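Local coordinates for protein glycoside hydrolase family 31 (Trueperella pyogenes, PDB 5I0F) that degrades cycloalternan, a cyclic glucose oligosaccharide, probably cleaving its alpha-glucosidic links by way of a covalent glycosyl-enzyme intermediate, at residues Arg7-Pro12 against Ala70-Gly75; Val196-Lys201 against Gly428-Asn433; Gly421-Asn426 against Asn433-Asp438. All coordinates share one frame; numbering follows the deposited sequence.

The three contacts run from the N-terminal domain to the glycan pocket. Contact 1, partly buried, sets the loop 7-12 on the end of helix 66-72 through apolar packing and one water. Contact 2 is buried and lies nearest the centre of the chain; no direct hydrogen bond joins its segments, but Glu198 and Trp429 pack together and both bond to one sugar hydroxyl. Contact 3, held by main-chain hydrogen bonds, is largely buried, though Lys425 and Asn433 are exposed. Segment 428-433 and both segments of contact 3 belong to one excursion of the TIM-barrel domain, sharing Asn433. Contacts 1 and 2 touch where His11 packs on Phe197 and Gly74 on Trp429; contacts 1 and 3 do not meet.

Contact 1 (Arg7-Pro12 against Ala70-Gly75); sequences RGIEHP and ALLAGG
The C-terminal end of helix 66-72, closed by a Schellman motif, meets the loop 7-12 through Leu71 and Leu72, which pack against His11 and Ile9 of this connection between strands 2-3 and 20-21. Gly75 N bonds to Ala70 O and Gly74 N to Leu71 O, each at 2.9 Å, with Gly74 as the C-prime residue at a positive phi that suits glycine. Both segments lie in the N-terminal, 1,3-alpha-isomaltosidase-like region.

Leu72 CD2 serves both loop residues. It sits 3.6 Å from Ile9 CG2, the two side chains passing antiparallel to one another, and 3.8 Å from His11 CB. With His11 CG opposite its main-chain N (chi1 -177°), the imidazole extends across Leu71 at about a right angle and brings NE2 to 3.8 Å from Leu71 CB. Trp473 and Phe197 meet the same ring, while its ND1 is hydrogen-bonded to Tyr13 N. Farther back in the loop, Arg7 NH1 forms a salt bridge with Glu10 OE2, which also pairs with Arg427 of the barrel domain.

A water lies at the imidazole edge, in the plane of the ring, and links helix and loop: it is 2.8 Å from His11 NE2 and donates to Leu71 O at 2.6 Å, giving that carbonyl a second partner besides Gly74 N.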
# COMPACT_ATOMS: atom_id res chain seq x y z
N ARG A 7 -10.55 -18.79 12.39
CA ARG A 7 -10.13 -17.90 11.29
C ARG A 7 -8.64 -17.92 11.00
O ARG A 7 -8.20 -17.28 10.04
CB ARG A 7 -10.60 -16.47 11.57
CG ARG A 7 -12.11 -16.28 11.49
CD ARG A 7 -12.51 -14.88 11.95
NE ARG A 7 -12.87 -14.95 13.36
CZ ARG A 7 -12.14 -14.55 14.40
NH1 ARG A 7 -10.96 -13.98 14.26
NH2 ARG A 7 -12.64 -14.71 15.62
N GLY A 8 -7.87 -18.63 11.82
CA GLY A 8 -6.45 -18.78 11.61
C GLY A 8 -5.65 -17.52 11.91
O GLY A 8 -6.03 -16.71 12.75
N ILE A 9 -4.53 -17.38 11.20
CA ILE A 9 -3.62 -16.25 11.40
C ILE A 9 -4.25 -14.97 10.80
O ILE A 9 -3.94 -13.85 11.22
CB ILE A 9 -2.23 -16.55 10.80
CG1 ILE A 9 -1.19 -15.50 11.22
CG2 ILE A 9 -2.29 -16.70 9.28
CD1 ILE A 9 0.23 -15.88 10.81
N GLU A 10 -5.13 -15.17 9.82
CA GLU A 10 -5.92 -14.08 9.18
C GLU A 10 -5.05 -13.21 8.27
O GLU A 10 -5.25 -12.00 8.13
CB GLU A 10 -6.74 -13.26 10.19
CG GLU A 10 -7.72 -14.15 10.96
CD GLU A 10 -8.57 -13.39 11.97
OE1 GLU A 10 -9.59 -12.78 11.56
OE2 GLU A 10 -8.23 -13.40 13.17
N HIS A 11 -4.07 -13.85 7.64
CA HIS A 11 -3.41 -13.32 6.44
C HIS A 11 -4.55 -13.22 5.39
O HIS A 11 -5.28 -14.17 5.22
CB HIS A 11 -2.28 -14.29 6.04
CG HIS A 11 -1.45 -13.86 4.86
ND1 HIS A 11 -1.99 -13.61 3.63
CD2 HIS A 11 -0.11 -13.78 4.70
CE1 HIS A 11 -1.04 -13.29 2.78
NE2 HIS A 11 0.12 -13.40 3.40
N PRO A 12 -4.72 -12.08 4.69
CA PRO A 12 -5.90 -11.99 3.81
C PRO A 12 -5.94 -12.93 2.60
O PRO A 12 -7.00 -13.10 2.01
CB PRO A 12 -5.91 -10.52 3.36
CG PRO A 12 -4.53 -10.01 3.64
CD PRO A 12 -4.05 -10.78 4.84
N ALA A 70 4.39 -20.32 1.44
CA ALA A 70 5.11 -19.20 0.83
C ALA A 70 4.59 -17.86 1.33
O ALA A 70 5.36 -17.00 1.78
CB ALA A 70 5.02 -19.26 -0.69
N LEU A 71 3.26 -17.69 1.25
CA LEU A 71 2.63 -16.43 1.62
C LEU A 71 2.85 -16.07 3.09
O LEU A 71 3.12 -14.91 3.40
CB LEU A 71 1.14 -16.44 1.29
CG LEU A 71 0.79 -16.23 -0.20
CD1 LEU A 71 -0.69 -16.49 -0.46
CD2 LEU A 71 1.14 -14.84 -0.69
N LEU A 72 2.77 -17.05 4.00
CA LEU A 72 2.96 -16.76 5.42
C LEU A 72 4.39 -16.30 5.75
O LEU A 72 4.58 -15.53 6.68
CB LEU A 72 2.52 -17.94 6.31
CG LEU A 72 1.04 -18.36 6.20
CD1 LEU A 72 0.75 -19.61 7.01
CD2 LEU A 72 0.13 -17.23 6.64
N ALA A 73 5.39 -16.72 4.97
CA ALA A 73 6.75 -16.17 5.06
C ALA A 73 6.99 -14.85 4.27
O ALA A 73 8.14 -14.45 4.10
CB ALA A 73 7.76 -17.22 4.61
N GLY A 74 5.94 -14.18 3.80
CA GLY A 74 6.09 -12.93 3.05
C GLY A 74 6.11 -13.01 1.54
O GLY A 74 6.31 -12.00 0.86
N GLY A 75 5.89 -14.21 1.01
CA GLY A 75 5.64 -14.37 -0.42
C GLY A 75 6.90 -14.67 -1.16
O GLY A 75 7.98 -14.72 -0.56
O HOH W 1 2.49 -12.91 1.90

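Contact 2 (Val196-Lys201 against Gly428-Asn433); sequences VFEQYK and GWWFPN. With GLC (alpha-D-glucopyranose), chain B; BGC (beta-D-glucopyranose), chain C.
A chi1 of -168° carries Glu198 CG to the side remote from its main-chain N, and a bend at chi2 (-144°) brings OE1 over the rim of the Trp429 indole near CZ2; a chi1 of 55° holds Trp429 CG between its own N and carbonyl carbon. Glu198 and Trp429 thereby converge on one hydroxyl of a bound glucose. Trp429 NE1 donates to O6 of the alpha-D-glucopyranose at 2.8 Å in an almost straight bond, with O6 in the plane of the indole; O6 in turn donates to Glu198 OE2 over a very short 2.5 Å.

Farther round the same indole edge, Glu198 O lies in plane, 3.3 Å from Trp429 CZ2, and the Phe197 side chain runs at about a right angle to that of Trp429, its CZ at the indole edge, 3.9 Å from Trp429 CH2. A water rests over the centre of one indole face, where it donates to Glu198 OE1 at 3.0 Å and weakly accepts from Trp430 N.

These residues line the glycan pocket, built on the family 31 TIM barrel with help from other parts of the chain: segment 428-433 belongs to the connection between barrel strands 383-388 and 463-466, whereas segment 196-201 follows strand 191-194 of an antiparallel sheet. Trp430 is sandwiched, with Phe431 CD1 over one face and glucose O4 over the other, 3.2 Å from Trp430 CZ3. Tyr200 likewise turns one face to the ring oxygen of that glucose and the opposite one to Lys201 CG, and its hydroxyl bonds to Glu593. Beyond the glucose, O5 of the beta-D-glucopyranose comes within 3.4 Å of Trp430 CZ2.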
# COMPACT_ATOMS: atom_id res chain seq x y z
N VAL A 196 -6.18 -3.86 2.49
CA VAL A 196 -4.84 -3.32 2.61
C VAL A 196 -3.90 -4.53 2.81
O VAL A 196 -4.17 -5.41 3.64
CB VAL A 196 -4.75 -2.33 3.77
CG1 VAL A 196 -3.31 -1.95 4.07
CG2 VAL A 196 -5.61 -1.09 3.48
N PHE A 197 -2.85 -4.62 2.01
CA PHE A 197 -1.92 -5.76 2.11
C PHE A 197 -0.53 -5.38 1.65
O PHE A 197 -0.37 -4.59 0.71
CB PHE A 197 -2.43 -6.96 1.29
CG PHE A 197 -1.51 -8.14 1.32
CD1 PHE A 197 -1.35 -8.87 2.49
CD2 PHE A 197 -0.76 -8.50 0.23
CE1 PHE A 197 -0.50 -9.96 2.55
CE2 PHE A 197 0.11 -9.59 0.28
CZ PHE A 197 0.26 -10.31 1.45
N GLU A 198 0.48 -5.93 2.32
CA GLU A 198 1.86 -5.74 1.91
C GLU A 198 2.34 -6.86 0.98
O GLU A 198 2.78 -7.91 1.44
CB GLU A 198 2.81 -5.61 3.10
CG GLU A 198 4.17 -5.12 2.62
CD GLU A 198 5.38 -5.70 3.33
OE1 GLU A 198 5.32 -5.98 4.55
OE2 GLU A 198 6.43 -5.80 2.65
N GLN A 199 2.23 -6.62 -0.33
CA GLN A 199 2.79 -7.52 -1.34
C GLN A 199 4.18 -7.02 -1.67
O GLN A 199 4.33 -5.95 -2.29
CB GLN A 199 1.89 -7.55 -2.59
CG GLN A 199 2.44 -8.35 -3.76
CD GLN A 199 2.78 -9.77 -3.42
OE1 GLN A 199 1.97 -10.49 -2.84
NE2 GLN A 199 3.98 -10.18 -3.75
N TYR A 200 5.19 -7.79 -1.24
CA TYR A 200 6.58 -7.39 -1.41
C TYR A 200 7.00 -7.76 -2.83
O TYR A 200 7.24 -8.92 -3.13
CB TYR A 200 7.51 -8.02 -0.36
CG TYR A 200 9.01 -7.79 -0.59
CD1 TYR A 200 9.56 -6.50 -0.58
CD2 TYR A 200 9.88 -8.86 -0.79
CE1 TYR A 200 10.93 -6.29 -0.78
CE2 TYR A 200 11.24 -8.66 -0.98
CZ TYR A 200 11.76 -7.38 -0.99
OH TYR A 200 13.12 -7.19 -1.17
N LYS A 201 7.04 -6.74 -3.68
CA LYS A 201 7.40 -6.82 -5.10
C LYS A 201 6.34 -7.55 -5.94
O LYS A 201 5.49 -8.29 -5.41
CB LYS A 201 8.83 -7.39 -5.30
CG LYS A 201 9.86 -6.68 -4.41
CD LYS A 201 11.32 -6.97 -4.73
CE LYS A 201 11.66 -8.45 -4.67
NZ LYS A 201 13.10 -8.69 -4.94
N GLY A 428 2.66 -10.54 11.10
CA GLY A 428 3.38 -10.49 9.86
C GLY A 428 4.81 -10.94 10.00
O GLY A 428 5.31 -11.26 11.09
N TRP A 429 5.48 -10.94 8.85
CA TRP A 429 6.84 -11.43 8.73
C TRP A 429 7.86 -10.31 9.05
O TRP A 429 8.92 -10.59 9.57
CB TRP A 429 7.08 -12.00 7.31
CG TRP A 429 6.75 -11.03 6.19
CD1 TRP A 429 7.59 -10.10 5.63
CD2 TRP A 429 5.48 -10.89 5.51
NE1 TRP A 429 6.92 -9.38 4.64
CE2 TRP A 429 5.64 -9.85 4.54
CE3 TRP A 429 4.24 -11.53 5.62
CZ2 TRP A 429 4.59 -9.44 3.70
CZ3 TRP A 429 3.19 -11.13 4.75
CH2 TRP A 429 3.38 -10.09 3.81
N TRP A 430 7.52 -9.06 8.75
CA TRP A 430 8.41 -7.91 8.99
C TRP A 430 8.10 -7.32 10.36
O TRP A 430 6.93 -7.03 10.64
CB TRP A 430 8.15 -6.88 7.90
CG TRP A 430 9.14 -5.77 7.72
CD1 TRP A 430 10.50 -5.85 7.75
CD2 TRP A 430 8.82 -4.42 7.39
NE1 TRP A 430 11.05 -4.61 7.49
CE2 TRP A 430 10.04 -3.72 7.27
CE3 TRP A 430 7.62 -3.73 7.21
CZ2 TRP A 430 10.10 -2.35 6.97
CZ3 TRP A 430 7.66 -2.38 6.89
CH2 TRP A 430 8.90 -1.70 6.78
N PHE A 431 9.12 -7.13 11.19
CA PHE A 431 8.95 -6.69 12.59
C PHE A 431 7.99 -7.66 13.31
O PHE A 431 6.99 -7.24 13.88
CB PHE A 431 8.41 -5.25 12.69
CG PHE A 431 9.42 -4.17 12.34
CD1 PHE A 431 9.92 -4.04 11.05
CD2 PHE A 431 9.81 -3.24 13.30
CE1 PHE A 431 10.83 -3.03 10.73
CE2 PHE A 431 10.71 -2.22 12.99
CZ PHE A 431 11.24 -2.13 11.71
N PRO A 432 8.31 -8.97 13.27
CA PRO A 432 7.41 -9.97 13.85
C PRO A 432 7.21 -9.76 15.37
O PRO A 432 8.15 -9.39 16.08
CB PRO A 432 8.12 -11.30 13.54
CG PRO A 432 9.56 -10.96 13.43
CD PRO A 432 9.61 -9.57 12.87
N ASN A 433 5.96 -9.90 15.82
CA ASN A 433 5.59 -9.76 17.25
C ASN A 433 5.71 -8.36 17.86
O ASN A 433 5.55 -8.18 19.07
CB ASN A 433 6.36 -10.79 18.10
CG ASN A 433 6.07 -12.22 17.68
OD1 ASN A 433 7.00 -13.01 17.48
ND2 ASN A 433 4.79 -12.57 17.55
C1 GLC B . 12.11 -5.72 2.91
C2 GLC B . 11.74 -4.40 2.23
C3 GLC B . 10.75 -3.61 3.08
C4 GLC B . 9.51 -4.47 3.34
C5 GLC B . 9.98 -5.74 4.05
C6 GLC B . 8.84 -6.69 4.40
O2 GLC B . 12.92 -3.64 1.99
O3 GLC B . 10.38 -2.40 2.40
O4 GLC B . 8.55 -3.74 4.13
O5 GLC B . 10.93 -6.46 3.24
O6 GLC B . 8.29 -7.32 3.23
C2 BGC C . 9.92 0.59 2.34
C3 BGC C . 11.32 0.75 1.71
C4 BGC C . 12.34 1.02 2.82
C5 BGC C . 12.29 -0.08 3.89
C6 BGC C . 13.17 0.33 5.07
C1 BGC C . 9.82 0.35 3.87
O2 BGC C . 8.84 0.13 1.50
O3 BGC C . 11.31 1.81 0.75
O4 BGC C . 13.67 1.11 2.27
O5 BGC C . 10.95 -0.37 4.38
O6 BGC C . 13.32 -0.75 5.99
O HOH W 2 4.94 -7.95 6.82

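Contact 3 (Gly421-Asn426 against Asn433-Asp438); sequences GTPYKN and NALMPD
Asn426 closes the neck of the loop 427-432 against Asn433 and Ala434 with two main-chain hydrogen bonds; this turn of chain carries Trp429 and Trp430 to the glycan pocket. Asn426 N donates to Ala434 O at 2.8 Å, and Asn433 N returns a bond to Asn426 O at 2.9 Å, arriving in the carbonyl plane on a lone pair. Ala434 O also receives a CA-H...O contact from Lys425 CA, 3.6 Å away.

Where the two segments diverge, a water takes over the pairing: it lies 2.7 Å from Tyr424 O, to which it probably donates, and accepts from Met436 N at 2.8 Å. The amide of Asn426 is engaged at both ends inside the loop it closes, OD1 with Gly428 N and ND2 with Phe431 O, which fixes its rotation. Tyr424 OH is similarly occupied, by His471 O and by the main-chain N atoms of Arg427 and Trp473.

Apolar groups complete the contact. The Tyr424 and Met436 side chains extend together off the two backbones, and Met436 SD lies obliquely to the phenol, 4.0 Å from Tyr424 CE2, in a Met-aromatic contact. Leu435 CD2 meets Pro423 CB at 3.7 Å and Lys425 CE at 3.9 Å. A chi1 of -58° sets Leu435 CG opposite its carbonyl carbon, and from there the side chain runs alongside that of Lys425.

Main-chain bonds from Tyr424 and Met436 to Val416, and from Leu435 to Gln392, tie the neck to the chain on either side of helix 400-412, while Pro423 and Leu435 pack on Ile410 of that helix, within the long connection from barrel strand 383-388 to strand 463-466.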
# COMPACT_ATOMS: atom_id res chain seq x y z
N GLY A 421 -8.03 -8.41 25.36
CA GLY A 421 -7.55 -7.18 26.01
C GLY A 421 -6.04 -7.02 26.07
O GLY A 421 -5.55 -5.96 26.42
N THR A 422 -5.29 -8.07 25.73
CA THR A 422 -3.84 -8.02 25.79
C THR A 422 -3.37 -7.38 24.48
O THR A 422 -4.13 -7.31 23.52
CB THR A 422 -3.23 -9.42 25.97
OG1 THR A 422 -3.55 -10.25 24.84
CG2 THR A 422 -3.76 -10.07 27.24
N PRO A 423 -2.12 -6.89 24.44
CA PRO A 423 -1.72 -6.17 23.23
C PRO A 423 -1.59 -7.05 21.99
O PRO A 423 -1.07 -8.17 22.07
CB PRO A 423 -0.36 -5.57 23.60
CG PRO A 423 -0.36 -5.54 25.11
CD PRO A 423 -1.08 -6.79 25.49
N TYR A 424 -2.02 -6.52 20.84
CA TYR A 424 -1.80 -7.19 19.56
C TYR A 424 -0.30 -7.35 19.35
O TYR A 424 0.45 -6.39 19.51
CB TYR A 424 -2.44 -6.40 18.40
CG TYR A 424 -2.11 -6.96 17.00
CD1 TYR A 424 -2.61 -8.20 16.58
CD2 TYR A 424 -1.29 -6.24 16.10
CE1 TYR A 424 -2.32 -8.72 15.31
CE2 TYR A 424 -0.99 -6.75 14.84
CZ TYR A 424 -1.50 -7.98 14.44
OH TYR A 424 -1.19 -8.48 13.20
N LYS A 425 0.13 -8.56 19.01
CA LYS A 425 1.51 -8.82 18.60
C LYS A 425 1.54 -9.09 17.11
O LYS A 425 0.83 -9.98 16.63
CB LYS A 425 2.09 -10.02 19.34
CG LYS A 425 2.06 -9.90 20.85
CD LYS A 425 3.00 -8.81 21.33
CE LYS A 425 3.01 -8.70 22.86
NZ LYS A 425 3.20 -9.99 23.56
N ASN A 426 2.35 -8.31 16.37
CA ASN A 426 2.30 -8.36 14.91
C ASN A 426 2.44 -9.78 14.36
O ASN A 426 3.39 -10.47 14.70
CB ASN A 426 3.35 -7.43 14.30
CG ASN A 426 3.36 -7.46 12.79
OD1 ASN A 426 2.34 -7.73 12.15
ND2 ASN A 426 4.52 -7.16 12.21
N ASN A 433 5.96 -9.90 15.82
CA ASN A 433 5.59 -9.76 17.25
C ASN A 433 5.71 -8.36 17.86
O ASN A 433 5.55 -8.18 19.07
CB ASN A 433 6.36 -10.79 18.10
CG ASN A 433 6.07 -12.22 17.68
OD1 ASN A 433 7.00 -13.01 17.48
ND2 ASN A 433 4.79 -12.57 17.55
N ALA A 434 5.97 -7.35 17.03
CA ALA A 434 5.97 -5.97 17.50
C ALA A 434 4.58 -5.53 17.97
O ALA A 434 3.56 -6.07 17.52
CB ALA A 434 6.45 -5.05 16.39
N LEU A 435 4.55 -4.55 18.88
CA LEU A 435 3.31 -3.90 19.32
C LEU A 435 2.88 -2.93 18.23
O LEU A 435 3.71 -2.45 17.46
CB LEU A 435 3.53 -3.11 20.59
CG LEU A 435 4.07 -3.88 21.79
CD1 LEU A 435 4.54 -2.92 22.86
CD2 LEU A 435 2.99 -4.79 22.31
N MET A 436 1.57 -2.65 18.19
CA MET A 436 1.04 -1.71 17.22
C MET A 436 0.30 -0.58 17.94
O MET A 436 -0.68 -0.84 18.62
CB MET A 436 0.14 -2.48 16.24
CG MET A 436 -0.21 -1.75 14.98
SD MET A 436 -0.91 -2.90 13.72
CE MET A 436 -1.02 -1.75 12.37
N PRO A 437 0.78 0.67 17.81
CA PRO A 437 0.08 1.75 18.49
C PRO A 437 -1.32 1.94 17.93
O PRO A 437 -1.56 1.72 16.70
CB PRO A 437 0.94 3.00 18.21
CG PRO A 437 1.67 2.67 16.94
CD PRO A 437 1.87 1.18 16.95
N ASP A 438 -2.22 2.33 18.81
CA ASP A 438 -3.61 2.58 18.45
C ASP A 438 -3.70 4.04 18.05
O ASP A 438 -3.64 4.92 18.89
CB ASP A 438 -4.56 2.26 19.62
CG ASP A 438 -6.01 2.24 19.20
OD1 ASP A 438 -6.35 2.97 18.26
OD2 ASP A 438 -6.83 1.50 19.80
O HOH W 3 -0.32 -3.80 19.94